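Local coordinates for Nitrate/nitrite binding protein NrtA (Synechocystis sp., PDB 2G29) that binds nitrate, and probably nitrite, as the solute-binding component of the NrtABCD ABC transporter that takes up nitrate, at residues Ala46-Ala51 / Gly55-Tyr60; Tyr60-Val65 / Pro253-Ala258; Gly127-Asn132 / Pro213-Thr218; Ile171-Ala176 / Glu390-Gly395. One frame throughout, in Å; residues are numbered along the deposited sequence.

Contact 1. Residues Ala46-Ala51 / Gly55-Tyr60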
loop_
_atom_site.group_PDB
_atom_site.type_symbol
_atom_site.label_atom_id
_atom_site.label_comp_id
_atom_site.label_asym_id
_atom_site.label_seq_id
_atom_site.Cartn_x
_atom_site.Cartn_y
_atom_site.Cartn_z
ATOM N N ALA A 46 -3.182 9.969 2.350
ATOM C CA ALA A 46 -3.078 11.326 2.924
ATOM C C ALA A 46 -2.168 12.302 2.192
ATOM O O ALA A 46 -2.552 13.433 1.968
ATOM C CB ALA A 46 -2.675 11.278 4.400
ATOM N N PRO A 47 -0.967 11.885 1.809
ATOM C CA PRO A 47 -0.092 12.838 1.109
ATOM C C PRO A 47 -0.726 13.442 -0.142
ATOM O O PRO A 47 -0.547 14.630 -0.417
ATOM C CB PRO A 47 1.159 12.008 0.801
ATOM C CG PRO A 47 0.722 10.595 0.905
ATOM C CD PRO A 47 -0.318 10.579 2.007
ATOM N N LEU A 48 -1.468 12.653 -0.920
ATOM C CA LEU A 48 -2.076 13.191 -2.128
ATOM C C LEU A 48 -3.221 14.169 -1.819
ATOM O O LEU A 48 -3.403 15.171 -2.536
ATOM C CB LEU A 48 -2.610 12.081 -3.040
ATOM C CG LEU A 48 -1.572 11.128 -3.633
ATOM C CD1 LEU A 48 -2.215 10.419 -4.810
ATOM C CD2 LEU A 48 -0.321 11.871 -4.095
ATOM N N ILE A 49 -3.963 13.887 -0.751
ATOM C CA ILE A 49 -5.100 14.714 -0.334
ATOM C C ILE A 49 -4.595 15.997 0.312
ATOM O O ILE A 49 -5.064 17.090 -0.041
ATOM C CB ILE A 49 -5.994 13.894 0.625
ATOM C CG1 ILE A 49 -6.768 12.833 -0.183
ATOM C CG2 ILE A 49 -6.990 14.810 1.330
ATOM C CD1 ILE A 49 -5.955 11.895 -1.014
ATOM N N ILE A 50 -3.638 15.865 1.220
ATOM C CA ILE A 50 -3.045 17.038 1.907
ATOM C C ILE A 50 -2.347 17.935 0.874
ATOM O O ILE A 50 -2.343 19.172 1.003
ATOM C CB ILE A 50 -2.056 16.585 3.013
ATOM C CG1 ILE A 50 -2.833 16.183 4.267
ATOM C CG2 ILE A 50 -1.086 17.709 3.410
ATOM C CD1 ILE A 50 -3.737 17.229 4.794
ATOM N N ALA A 51 -1.753 17.362 -0.155
ATOM C CA ALA A 51 -1.117 18.216 -1.164
ATOM C C ALA A 51 -2.157 19.162 -1.782
ATOM O O ALA A 51 -1.821 20.271 -2.192
ATOM C CB ALA A 51 -0.462 17.380 -2.243
ATOM N N GLY A 55 -2.526 23.221 -0.095
ATOM C CA GLY A 55 -1.980 23.995 -1.208
ATOM C C GLY A 55 -0.602 23.645 -1.751
ATOM O O GLY A 55 0.036 24.462 -2.417
ATOM N N PHE A 56 -0.121 22.437 -1.492
ATOM C CA PHE A 56 1.198 22.092 -2.007
ATOM C C PHE A 56 1.220 21.993 -3.548
ATOM O O PHE A 56 2.197 22.419 -4.184
ATOM C CB PHE A 56 1.693 20.810 -1.350
ATOM C CG PHE A 56 2.055 20.979 0.105
ATOM C CD1 PHE A 56 1.316 20.363 1.109
ATOM C CD2 PHE A 56 3.139 21.772 0.469
ATOM C CE1 PHE A 56 1.642 20.529 2.447
ATOM C CE2 PHE A 56 3.473 21.946 1.802
ATOM C CZ PHE A 56 2.723 21.321 2.801
ATOM N N TYR A 57 0.170 21.457 -4.182
ATOM C CA TYR A 57 0.199 21.406 -5.645
ATOM C C TYR A 57 0.260 22.810 -6.236
ATOM O O TYR A 57 0.983 23.069 -7.206
ATOM C CB TYR A 57 -1.036 20.711 -6.255
ATOM C CG TYR A 57 -1.235 19.253 -5.905
ATOM C CD1 TYR A 57 -2.406 18.840 -5.268
ATOM C CD2 TYR A 57 -0.279 18.293 -6.224
ATOM C CE1 TYR A 57 -2.620 17.499 -4.955
ATOM C CE2 TYR A 57 -0.486 16.943 -5.922
ATOM C CZ TYR A 57 -1.664 16.562 -5.279
ATOM O OH TYR A 57 -1.844 15.222 -4.909
ATOM N N ALA A 58 -0.511 23.716 -5.648
ATOM C CA ALA A 58 -0.556 25.085 -6.146
ATOM C C ALA A 58 0.785 25.767 -5.948
ATOM O O ALA A 58 1.213 26.529 -6.800
ATOM C CB ALA A 58 -1.678 25.855 -5.436
ATOM N N LYS A 59 1.438 25.481 -4.829
ATOM C CA LYS A 59 2.750 26.040 -4.553
ATOM C C LYS A 59 3.717 25.695 -5.701
ATOM O O LYS A 59 4.595 26.494 -6.036
ATOM C CB LYS A 59 3.261 25.520 -3.206
ATOM C CG LYS A 59 4.658 25.996 -2.829
ATOM C CD LYS A 59 5.065 25.522 -1.453
ATOM C CE LYS A 59 6.510 25.857 -1.176
ATOM N NZ LYS A 59 6.921 25.373 0.155
ATOM N N TYR A 60 3.558 24.521 -6.313
ATOM C CA TYR A 60 4.409 24.136 -7.438
ATOM C C TYR A 60 3.803 24.327 -8.840
ATOM O O TYR A 60 4.075 23.556 -9.754
ATOM C CB TYR A 60 4.925 22.685 -7.249
ATOM C CG TYR A 60 5.813 22.587 -6.036
ATOM C CD1 TYR A 60 5.297 22.225 -4.796
ATOM C CD2 TYR A 60 7.135 23.064 -6.080
ATOM C CE1 TYR A 60 6.044 22.363 -3.636
ATOM C CE2 TYR A 60 7.883 23.199 -4.919
ATOM C CZ TYR A 60 7.340 22.858 -3.697
ATOM O OH TYR A 60 8.065 23.047 -2.524
HETATM O O HOH W 1 -3.032 22.754 -4.185
#
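One face of the Tyr57 ring rests on the methyl of Ala51, whose CB lies 3.5 Å from the ring centroid and 19° off the normal, a CH-pi contact displaced toward the phenol end. The Phe56 ring meets the first helix with its edge: CA of Ala51 lies near its plane, and its side chain lies beside that of Ile50, CE1 4.0 Å from CG2 of Ile50. Beyond the Ala51 methyl, the Tyr57 hydroxyl donates to a backbone carbonyl one helical turn back, OH to O of Leu48 at 2.8 Å, in the carbonyl plane on a lone pair (C=O...donor angle 115°). CG of Tyr57 stands anti to its carbonyl carbon (chi1 -63°), which lays the ring back over the end of helix 46-53. The carbonyl of Ala51 accepts from N of Tyr57 at 3.1 Å, while a water that receives N-H of Ala58 adds a weak bond to it. A phenylalanine in place of Tyr57 would probably keep the CH-pi contact with Ala51 but leave the Leu48 carbonyl without its hydroxyl donor. The arrangement is a tight turn between consecutive helices, 46-53 and 56-59, with Gly55 as N-cap, in a periplasmic binding protein fold.

Contact 2. Residues Tyr60-Val65 / Pro253-Ala258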
loop_
_atom_site.group_PDB
_atom_site.type_symbol
_atom_site.label_atom_id
_atom_site.label_comp_id
_atom_site.label_asym_id
_atom_site.label_seq_id
_atom_site.Cartn_x
_atom_site.Cartn_y
_atom_site.Cartn_z
ATOM N N TYR A 60 3.558 24.521 -6.313
ATOM C CA TYR A 60 4.409 24.136 -7.438
ATOM C C TYR A 60 3.803 24.327 -8.840
ATOM O O TYR A 60 4.075 23.556 -9.754
ATOM C CB TYR A 60 4.925 22.685 -7.249
ATOM C CG TYR A 60 5.813 22.587 -6.036
ATOM C CD1 TYR A 60 5.297 22.225 -4.796
ATOM C CD2 TYR A 60 7.135 23.064 -6.080
ATOM C CE1 TYR A 60 6.044 22.363 -3.636
ATOM C CE2 TYR A 60 7.883 23.199 -4.919
ATOM C CZ TYR A 60 7.340 22.858 -3.697
ATOM O OH TYR A 60 8.065 23.047 -2.524
ATOM N N GLY A 61 2.962 25.353 -8.998
ATOM C CA GLY A 61 2.411 25.688 -10.296
ATOM C C GLY A 61 1.329 24.841 -10.925
ATOM O O GLY A 61 1.054 24.956 -12.125
ATOM N N MET A 62 0.687 24.018 -10.104
ATOM C CA MET A 62 -0.362 23.148 -10.587
ATOM C C MET A 62 -1.532 23.272 -9.643
ATOM O O MET A 62 -1.841 22.361 -8.874
ATOM C CB MET A 62 0.173 21.719 -10.648
ATOM C CG MET A 62 1.247 21.604 -11.735
ATOM S SD MET A 62 1.822 19.974 -11.882
ATOM C CE MET A 62 0.553 19.330 -13.002
ATOM N N PRO A 63 -2.200 24.430 -9.666
ATOM C CA PRO A 63 -3.336 24.587 -8.766
ATOM C C PRO A 63 -4.623 23.924 -9.253
ATOM O O PRO A 63 -5.632 24.026 -8.563
ATOM C CB PRO A 63 -3.487 26.098 -8.669
ATOM C CG PRO A 63 -3.098 26.541 -10.014
ATOM C CD PRO A 63 -1.874 25.709 -10.323
ATOM N N ASP A 64 -4.598 23.239 -10.397
ATOM C CA ASP A 64 -5.821 22.606 -10.922
ATOM C C ASP A 64 -5.848 21.083 -10.838
ATOM O O ASP A 64 -6.655 20.431 -11.498
ATOM C CB ASP A 64 -6.055 23.037 -12.367
ATOM C CG ASP A 64 -6.048 24.552 -12.523
ATOM O OD1 ASP A 64 -6.806 25.221 -11.799
ATOM O OD2 ASP A 64 -5.272 25.058 -13.358
ATOM N N VAL A 65 -4.956 20.526 -10.033
ATOM C CA VAL A 65 -4.892 19.069 -9.857
ATOM C C VAL A 65 -6.181 18.544 -9.226
ATOM O O VAL A 65 -6.707 19.150 -8.292
ATOM C CB VAL A 65 -3.688 18.688 -8.951
ATOM C CG1 VAL A 65 -3.741 17.187 -8.546
ATOM C CG2 VAL A 65 -2.402 18.985 -9.688
ATOM N N PRO A 253 7.461 16.327 -18.306
ATOM C CA PRO A 253 8.472 16.160 -17.257
ATOM C C PRO A 253 8.552 17.241 -16.195
ATOM O O PRO A 253 8.827 16.958 -15.033
ATOM C CB PRO A 253 9.771 15.961 -18.043
ATOM C CG PRO A 253 9.527 16.739 -19.315
ATOM C CD PRO A 253 8.071 16.489 -19.641
ATOM N N LYS A 254 8.286 18.483 -16.582
ATOM C CA LYS A 254 8.334 19.545 -15.605
ATOM C C LYS A 254 7.141 19.478 -14.645
ATOM O O LYS A 254 7.287 19.734 -13.444
ATOM C CB LYS A 254 8.395 20.904 -16.310
ATOM C CG LYS A 254 9.657 21.101 -17.155
ATOM C CD LYS A 254 9.481 22.251 -18.140
ATOM C CE LYS A 254 10.675 22.355 -19.091
ATOM N NZ LYS A 254 10.383 23.336 -20.197
ATOM N N ALA A 255 5.961 19.139 -15.166
ATOM C CA ALA A 255 4.770 19.011 -14.319
ATOM C C ALA A 255 4.943 17.784 -13.417
ATOM O O ALA A 255 4.548 17.811 -12.256
ATOM C CB ALA A 255 3.508 18.855 -15.169
ATOM N N ALA A 256 5.546 16.713 -13.930
ATOM C CA ALA A 256 5.747 15.533 -13.078
ATOM C C ALA A 256 6.709 15.857 -11.923
ATOM O O ALA A 256 6.546 15.362 -10.815
ATOM C CB ALA A 256 6.292 14.373 -13.909
ATOM N N LYS A 257 7.693 16.728 -12.170
ATOM C CA LYS A 257 8.621 17.105 -11.109
ATOM C C LYS A 257 7.881 17.975 -10.084
ATOM O O LYS A 257 8.058 17.835 -8.862
ATOM C CB LYS A 257 9.832 17.856 -11.691
ATOM C CG LYS A 257 10.869 18.216 -10.627
ATOM C CD LYS A 257 12.051 18.990 -11.243
ATOM C CE LYS A 257 13.234 19.060 -10.296
ATOM N NZ LYS A 257 14.375 19.821 -10.941
ATOM N N ALA A 258 7.011 18.851 -10.590
ATOM C CA ALA A 258 6.232 19.718 -9.729
ATOM C C ALA A 258 5.280 18.911 -8.836
ATOM O O ALA A 258 5.182 19.172 -7.629
ATOM C CB ALA A 258 5.471 20.745 -10.577
#
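Ala255 and Ala258, one turn apart on helix 253-271, present their methyls to Tyr60 and Met62 of the loop that follows helix 56-59. The methyl of Ala255 comes first: its CB meets the terminal CE of Met62 at 3.7 Å. The thioether sulfur of Met62 lies close by, SD being 3.5 Å from the Ala255 carbonyl O. This chain runs extended through chi2 (-177°) and then bends at chi3 (85°), which folds the methyl onto Ala255. Pro30 touches both Met62 and Ala255 here, and Leu259 also packs on Met62.

The loop is led to this surface by a Schellman motif ending helix 56-59: Gly61, with positive phi, is its C-prime residue, Gly61 N pairing with Ala58 O and Met62 N with Tyr57 O. A type I turn from Met62 to Val65 then carries the chain on toward strand 66-69.

One turn beyond Ala255, the methyl of Ala258 points at the loop and packs against Tyr60 and Met62. Its CB lies 3.2 Å from the carbonyl O of Tyr60, with Tyr60 CB and Met62 SD a little farther off. The Ala258 carbonyl O in turn approaches CB of Tyr60 at 3.5 Å, and the Tyr60 side chain also touches Met261 and Ala262.

Contact 3. Residues Gly127-Asn132 / Pro213-Thr218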
loop_
_atom_site.group_PDB
_atom_site.type_symbol
_atom_site.label_atom_id
_atom_site.label_comp_id
_atom_site.label_asym_id
_atom_site.label_seq_id
_atom_site.Cartn_x
_atom_site.Cartn_y
_atom_site.Cartn_z
ATOM N N GLY A 127 -3.588 -3.899 8.049
ATOM C CA GLY A 127 -3.950 -4.807 9.123
ATOM C C GLY A 127 -4.550 -6.106 8.659
ATOM O O GLY A 127 -5.186 -6.150 7.597
ATOM N N ILE A 128 -4.336 -7.169 9.435
ATOM C CA ILE A 128 -4.954 -8.458 9.143
ATOM C C ILE A 128 -5.957 -8.684 10.271
ATOM O O ILE A 128 -5.581 -8.684 11.463
ATOM C CB ILE A 128 -3.903 -9.596 9.094
ATOM C CG1 ILE A 128 -3.000 -9.358 7.879
ATOM C CG2 ILE A 128 -4.595 -10.960 9.033
ATOM C CD1 ILE A 128 -1.870 -10.372 7.706
ATOM N N GLN A 129 -7.214 -8.864 9.882
ATOM C CA GLN A 129 -8.311 -9.046 10.803
ATOM C C GLN A 129 -8.936 -10.414 10.673
ATOM O O GLN A 129 -8.818 -11.090 9.649
ATOM C CB GLN A 129 -9.405 -8.005 10.561
ATOM C CG GLN A 129 -8.982 -6.584 10.923
ATOM C CD GLN A 129 -7.874 -6.038 10.040
ATOM O OE1 GLN A 129 -8.003 -5.970 8.796
ATOM N NE2 GLN A 129 -6.774 -5.651 10.663
ATOM N N LEU A 130 -9.620 -10.808 11.731
ATOM C CA LEU A 130 -10.350 -12.092 11.770
ATOM C C LEU A 130 -11.787 -11.829 12.219
ATOM O O LEU A 130 -12.044 -10.899 12.984
ATOM C CB LEU A 130 -9.711 -13.036 12.784
ATOM C CG LEU A 130 -8.464 -13.690 12.226
ATOM C CD1 LEU A 130 -7.569 -14.196 13.381
ATOM C CD2 LEU A 130 -8.844 -14.828 11.276
ATOM N N GLY A 131 -12.719 -12.638 11.723
ATOM C CA GLY A 131 -14.093 -12.489 12.176
ATOM C C GLY A 131 -14.225 -12.905 13.645
ATOM O O GLY A 131 -13.341 -13.558 14.209
ATOM N N ASN A 132 -15.333 -12.515 14.269
ATOM C CA ASN A 132 -15.561 -12.839 15.670
ATOM C C ASN A 132 -15.586 -14.320 15.979
ATOM O O ASN A 132 -15.390 -14.726 17.144
ATOM C CB ASN A 132 -16.859 -12.217 16.160
ATOM C CG ASN A 132 -16.792 -10.733 16.208
ATOM O OD1 ASN A 132 -15.734 -10.172 16.461
ATOM N ND2 ASN A 132 -17.926 -10.075 15.976
ATOM N N PRO A 213 -8.097 3.313 7.390
ATOM C CA PRO A 213 -8.642 3.154 8.749
ATOM C C PRO A 213 -9.492 1.909 8.996
ATOM O O PRO A 213 -10.037 1.738 10.088
ATOM C CB PRO A 213 -9.488 4.422 8.885
ATOM C CG PRO A 213 -10.170 4.478 7.496
ATOM C CD PRO A 213 -8.968 4.181 6.557
ATOM N N TRP A 214 -9.567 1.004 8.026
ATOM C CA TRP A 214 -10.508 -0.098 8.186
ATOM C C TRP A 214 -10.245 -1.113 9.286
ATOM O O TRP A 214 -11.214 -1.637 9.848
ATOM C CB TRP A 214 -10.782 -0.699 6.777
ATOM C CG TRP A 214 -11.069 0.386 5.749
ATOM C CD1 TRP A 214 -10.212 0.812 4.757
ATOM C CD2 TRP A 214 -12.223 1.264 5.673
ATOM N NE1 TRP A 214 -10.749 1.871 4.078
ATOM C CE2 TRP A 214 -11.981 2.166 4.617
ATOM C CE3 TRP A 214 -13.421 1.369 6.402
ATOM C CZ2 TRP A 214 -12.903 3.167 4.253
ATOM C CZ3 TRP A 214 -14.345 2.370 6.049
ATOM C CH2 TRP A 214 -14.076 3.248 4.982
ATOM N N PRO A 215 -8.963 -1.379 9.640
ATOM C CA PRO A 215 -8.725 -2.339 10.735
ATOM C C PRO A 215 -9.287 -1.743 12.036
ATOM O O PRO A 215 -9.933 -2.421 12.799
ATOM C CB PRO A 215 -7.199 -2.437 10.774
ATOM C CG PRO A 215 -6.822 -2.261 9.280
ATOM C CD PRO A 215 -7.718 -1.088 8.901
ATOM N N LEU A 216 -9.030 -0.464 12.294
ATOM C CA LEU A 216 -9.544 0.112 13.531
ATOM C C LEU A 216 -11.062 0.207 13.485
ATOM O O LEU A 216 -11.722 -0.005 14.510
ATOM C CB LEU A 216 -8.922 1.490 13.792
ATOM C CG LEU A 216 -9.447 2.214 15.070
ATOM C CD1 LEU A 216 -9.347 1.339 16.315
ATOM C CD2 LEU A 216 -8.628 3.469 15.301
ATOM N N GLN A 217 -11.647 0.508 12.316
ATOM C CA GLN A 217 -13.084 0.602 12.264
ATOM C C GLN A 217 -13.684 -0.767 12.582
ATOM O O GLN A 217 -14.722 -0.871 13.217
ATOM C CB GLN A 217 -13.542 1.074 10.890
ATOM C CG GLN A 217 -15.073 1.095 10.820
ATOM C CD GLN A 217 -15.602 1.739 9.566
ATOM O OE1 GLN A 217 -15.975 1.052 8.611
ATOM N NE2 GLN A 217 -15.619 3.071 9.549
ATOM N N THR A 218 -13.021 -1.826 12.130
ATOM C CA THR A 218 -13.506 -3.186 12.397
ATOM C C THR A 218 -13.596 -3.421 13.910
ATOM O O THR A 218 -14.606 -3.971 14.408
ATOM C CB THR A 218 -12.530 -4.214 11.798
ATOM O OG1 THR A 218 -12.518 -4.100 10.365
ATOM C CG2 THR A 218 -12.950 -5.617 12.158
#
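The carboxamide of Gln129 lies across the pyrrolidine ring of Pro215, its NE2 coming to 3.2 Å from CB and 3.7 Å from CG of that ring. CD of Gln129 follows at 3.7 Å from Pro215 CB, so the amide meets the proline mainly through its nitrogen and carbon, with OE1 farther off, and the two side chains pass each other at a slant. The glutamine reaches this position because its chain is bent at chi2 (66°), which turns the amide back along the strand toward Gly127. There the proline ring also meets the backbone, CG lying 3.8 Å from N of Gly127, and the lack of a side chain on Gly127 is consistent with this close approach. Further along, CG of Gln129 lies 4.3 Å from CG2 of Thr218, whose OG1 donates a hydrogen bond to O of Trp214 at 2.8 Å. That oxygen also accepts N-H of Thr218, the two donors approaching from opposite faces of the carbonyl plane. An alanine at Gln129 would strip the amide from the Pro215 ring and is likely to leave a gap between strand and helix. The nitrate-binding residues Gln126 and Gly211 adjoin this pair. Strand 127-130 and helix 214-218 run in similar directions, their axes 27° apart and 8.7 Å at closest approach. Phe208 and Gln226 flank Gln129, and Val197 of helix 196-201 touches Thr218. In this lobe of the periplasmic binding protein fold, strand 126-130 lies between 207-211 and 225-229, antiparallel to both, and helix 214-221 links those two strands across one face of the sheet.

Contact 4. Residues Ile171-Ala176 / Glu390-Gly395; sequences IRYWLA and ETFFDG
CG of Tyr173 stands opposite its own backbone N (chi1 -169°), extending the phenol from helix 166-177 toward the turn at Phe392 and Phe393. Phe392 turns a ring face to the tyrosine; Phe393 adopts the less common position between N and carbonyl carbon (chi1 82°), which swings its ring back to the flank of the same phenol. Tyr173 and Phe392 thereby form an offset stack, with centroids 4.8 Å apart and planes inclined by 26°. The overlap is at the rims: CE1 of Tyr173 lies over one face of Phe392, and CD2 of Phe392 over one face of Tyr173, these two atoms being 3.9 Å apart. Phe393 comes to the tyrosine edge instead, its CE2 near the plane of the Tyr173 ring and 3.8 Å from CE2 of Tyr173. The hydroxyl ends against carbon, OH lying 3.2 Å from CB of Phe392. The two phenylalanines open a type I beta turn, Phe392 to Gly395, closed by N of Gly395 on O of Phe392 at 2.8 Å, and Gly395 takes its last position with positive phi. Phe392 also stacks on Trp337 of helix 332-344, so Tyr173, Phe392, Phe393 and Trp337 form an aromatic cluster joining the C-terminal part of the chain to the lobe that contains Gln126, His167 and Gly211. Glu341 and Arg344 touch Tyr173 as well. No hydrogen bond crosses the contact, and the buried Tyr173 hydroxyl has no partner in the model; cohesion here therefore rests on ring stacking and apolar fit, with the phenol oxygen probably paying a desolvation cost.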
loop_
_atom_site.group_PDB
_atom_site.type_symbol
_atom_site.label_atom_id
_atom_site.label_comp_id
_atom_site.label_asym_id
_atom_site.label_seq_id
_atom_site.Cartn_x
_atom_site.Cartn_y
_atom_site.Cartn_z
ATOM N N ILE A 171 -1.368 -11.134 3.504
ATOM C CA ILE A 171 -2.179 -12.191 4.089
ATOM C C ILE A 171 -1.721 -13.592 3.669
ATOM O O ILE A 171 -1.748 -14.503 4.486
ATOM C CB ILE A 171 -3.712 -11.912 3.846
ATOM C CG1 ILE A 171 -4.520 -12.588 4.952
ATOM C CG2 ILE A 171 -4.159 -12.377 2.473
ATOM C CD1 ILE A 171 -5.974 -12.125 4.991
ATOM N N ARG A 172 -1.284 -13.761 2.424
ATOM C CA ARG A 172 -0.762 -15.056 1.984
ATOM C C ARG A 172 0.529 -15.375 2.729
ATOM O O ARG A 172 0.778 -16.536 3.076
ATOM C CB ARG A 172 -0.460 -15.059 0.495
ATOM C CG ARG A 172 -1.695 -15.090 -0.375
ATOM C CD ARG A 172 -1.327 -14.986 -1.839
ATOM N NE ARG A 172 -2.536 -15.148 -2.654
ATOM C CZ ARG A 172 -2.751 -16.169 -3.491
ATOM N NH1 ARG A 172 -1.833 -17.127 -3.663
ATOM N NH2 ARG A 172 -3.935 -16.271 -4.087
ATOM N N TYR A 173 1.374 -14.377 2.985
ATOM C CA TYR A 173 2.635 -14.635 3.693
ATOM C C TYR A 173 2.365 -15.119 5.118
ATOM O O TYR A 173 2.982 -16.079 5.608
ATOM C CB TYR A 173 3.495 -13.344 3.706
ATOM C CG TYR A 173 4.905 -13.551 4.174
ATOM C CD1 TYR A 173 5.940 -13.713 3.253
ATOM C CD2 TYR A 173 5.197 -13.712 5.543
ATOM C CE1 TYR A 173 7.236 -14.034 3.671
ATOM C CE2 TYR A 173 6.487 -14.069 5.957
ATOM C CZ TYR A 173 7.494 -14.225 5.030
ATOM O OH TYR A 173 8.786 -14.645 5.363
ATOM N N TRP A 174 1.429 -14.449 5.780
ATOM C CA TRP A 174 1.069 -14.768 7.158
ATOM C C TRP A 174 0.460 -16.165 7.240
ATOM O O TRP A 174 0.841 -16.973 8.115
ATOM C CB TRP A 174 0.101 -13.683 7.654
ATOM C CG TRP A 174 -0.628 -13.919 8.981
ATOM C CD1 TRP A 174 -0.099 -13.914 10.241
ATOM C CD2 TRP A 174 -2.027 -14.060 9.129
ATOM N NE1 TRP A 174 -1.096 -14.033 11.169
ATOM C CE2 TRP A 174 -2.296 -14.138 10.519
ATOM C CE3 TRP A 174 -3.096 -14.143 8.234
ATOM C CZ2 TRP A 174 -3.600 -14.284 11.020
ATOM C CZ3 TRP A 174 -4.373 -14.285 8.722
ATOM C CH2 TRP A 174 -4.620 -14.361 10.111
ATOM N N LEU A 175 -0.459 -16.483 6.325
ATOM C CA LEU A 175 -1.121 -17.791 6.363
ATOM C C LEU A 175 -0.140 -18.884 6.000
ATOM O O LEU A 175 -0.138 -19.946 6.626
ATOM C CB LEU A 175 -2.357 -17.832 5.445
ATOM C CG LEU A 175 -3.533 -17.008 6.000
ATOM C CD1 LEU A 175 -4.582 -16.737 4.925
ATOM C CD2 LEU A 175 -4.178 -17.757 7.180
ATOM N N ALA A 176 0.733 -18.623 5.040
ATOM C CA ALA A 176 1.715 -19.615 4.658
ATOM C C ALA A 176 2.718 -19.872 5.772
ATOM O O ALA A 176 3.119 -21.021 5.960
ATOM C CB ALA A 176 2.441 -19.183 3.369
ATOM N N GLU A 390 16.242 -7.822 3.833
ATOM C CA GLU A 390 14.986 -7.650 4.522
ATOM C C GLU A 390 14.687 -8.879 5.355
ATOM O O GLU A 390 14.853 -9.997 4.879
ATOM C CB GLU A 390 13.864 -7.426 3.500
ATOM C CG GLU A 390 14.110 -6.195 2.626
ATOM C CD GLU A 390 13.958 -4.874 3.349
ATOM O OE1 GLU A 390 13.533 -4.860 4.532
ATOM O OE2 GLU A 390 14.255 -3.818 2.726
ATOM N N THR A 391 14.252 -8.676 6.600
ATOM C CA THR A 391 13.929 -9.810 7.470
ATOM C C THR A 391 12.446 -9.800 7.831
ATOM O O THR A 391 11.956 -8.829 8.375
ATOM C CB THR A 391 14.765 -9.732 8.771
ATOM O OG1 THR A 391 16.160 -9.743 8.431
ATOM C CG2 THR A 391 14.463 -10.932 9.667
ATOM N N PHE A 392 11.739 -10.873 7.504
ATOM C CA PHE A 392 10.321 -11.027 7.801
ATOM C C PHE A 392 10.146 -11.568 9.226
ATOM O O PHE A 392 11.107 -12.060 9.837
ATOM C CB PHE A 392 9.647 -11.905 6.729
ATOM C CG PHE A 392 9.550 -11.218 5.375
ATOM C CD1 PHE A 392 10.655 -11.159 4.532
ATOM C CD2 PHE A 392 8.399 -10.537 5.015
ATOM C CE1 PHE A 392 10.618 -10.410 3.335
ATOM C CE2 PHE A 392 8.350 -9.780 3.828
ATOM C CZ PHE A 392 9.452 -9.717 3.002
ATOM N N PHE A 393 8.936 -11.455 9.751
ATOM C CA PHE A 393 8.700 -11.827 11.156
ATOM C C PHE A 393 9.022 -13.274 11.470
ATOM O O PHE A 393 9.255 -13.597 12.644
ATOM C CB PHE A 393 7.246 -11.527 11.538
ATOM C CG PHE A 393 6.271 -12.614 11.124
ATOM C CD1 PHE A 393 5.813 -13.546 12.042
ATOM C CD2 PHE A 393 5.843 -12.709 9.804
ATOM C CE1 PHE A 393 4.936 -14.572 11.665
ATOM C CE2 PHE A 393 4.975 -13.716 9.408
ATOM C CZ PHE A 393 4.512 -14.660 10.338
ATOM N N ASP A 394 9.038 -14.128 10.458
ATOM C CA ASP A 394 9.327 -15.538 10.652
ATOM C C ASP A 394 10.824 -15.850 10.483
ATOM O O ASP A 394 11.230 -17.030 10.494
ATOM C CB ASP A 394 8.460 -16.339 9.684
ATOM C CG ASP A 394 8.713 -17.804 9.747
ATOM O OD1 ASP A 394 8.431 -18.417 10.805
ATOM O OD2 ASP A 394 9.191 -18.371 8.729
ATOM N N GLY A 395 11.625 -14.791 10.353
ATOM C CA GLY A 395 13.060 -14.935 10.227
ATOM C C GLY A 395 13.556 -15.191 8.827
ATOM O O GLY A 395 14.765 -15.191 8.628
#

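In the fold
All four contacts are largely buried, though Phe56, Tyr60 and Phe393 are partly exposed. Contacts 1 and 2 share Tyr60, touch each other and run in series: the helix that closes contact 1 ends in the loop that opens contact 2. Contact 2 lies opposite contacts 3 and 4 about the centre of the chain. Contacts 3 and 4 meet where Ile128 packs on Trp174, so strand 126-130 has helix 214-221 on one face and helix 166-177 on the other. Hydrogen bonds cross only contact 1, the most local in sequence; the longer-range contacts rely on methyl and thioether packing (2), amide against proline (3) and aromatic stacking (4).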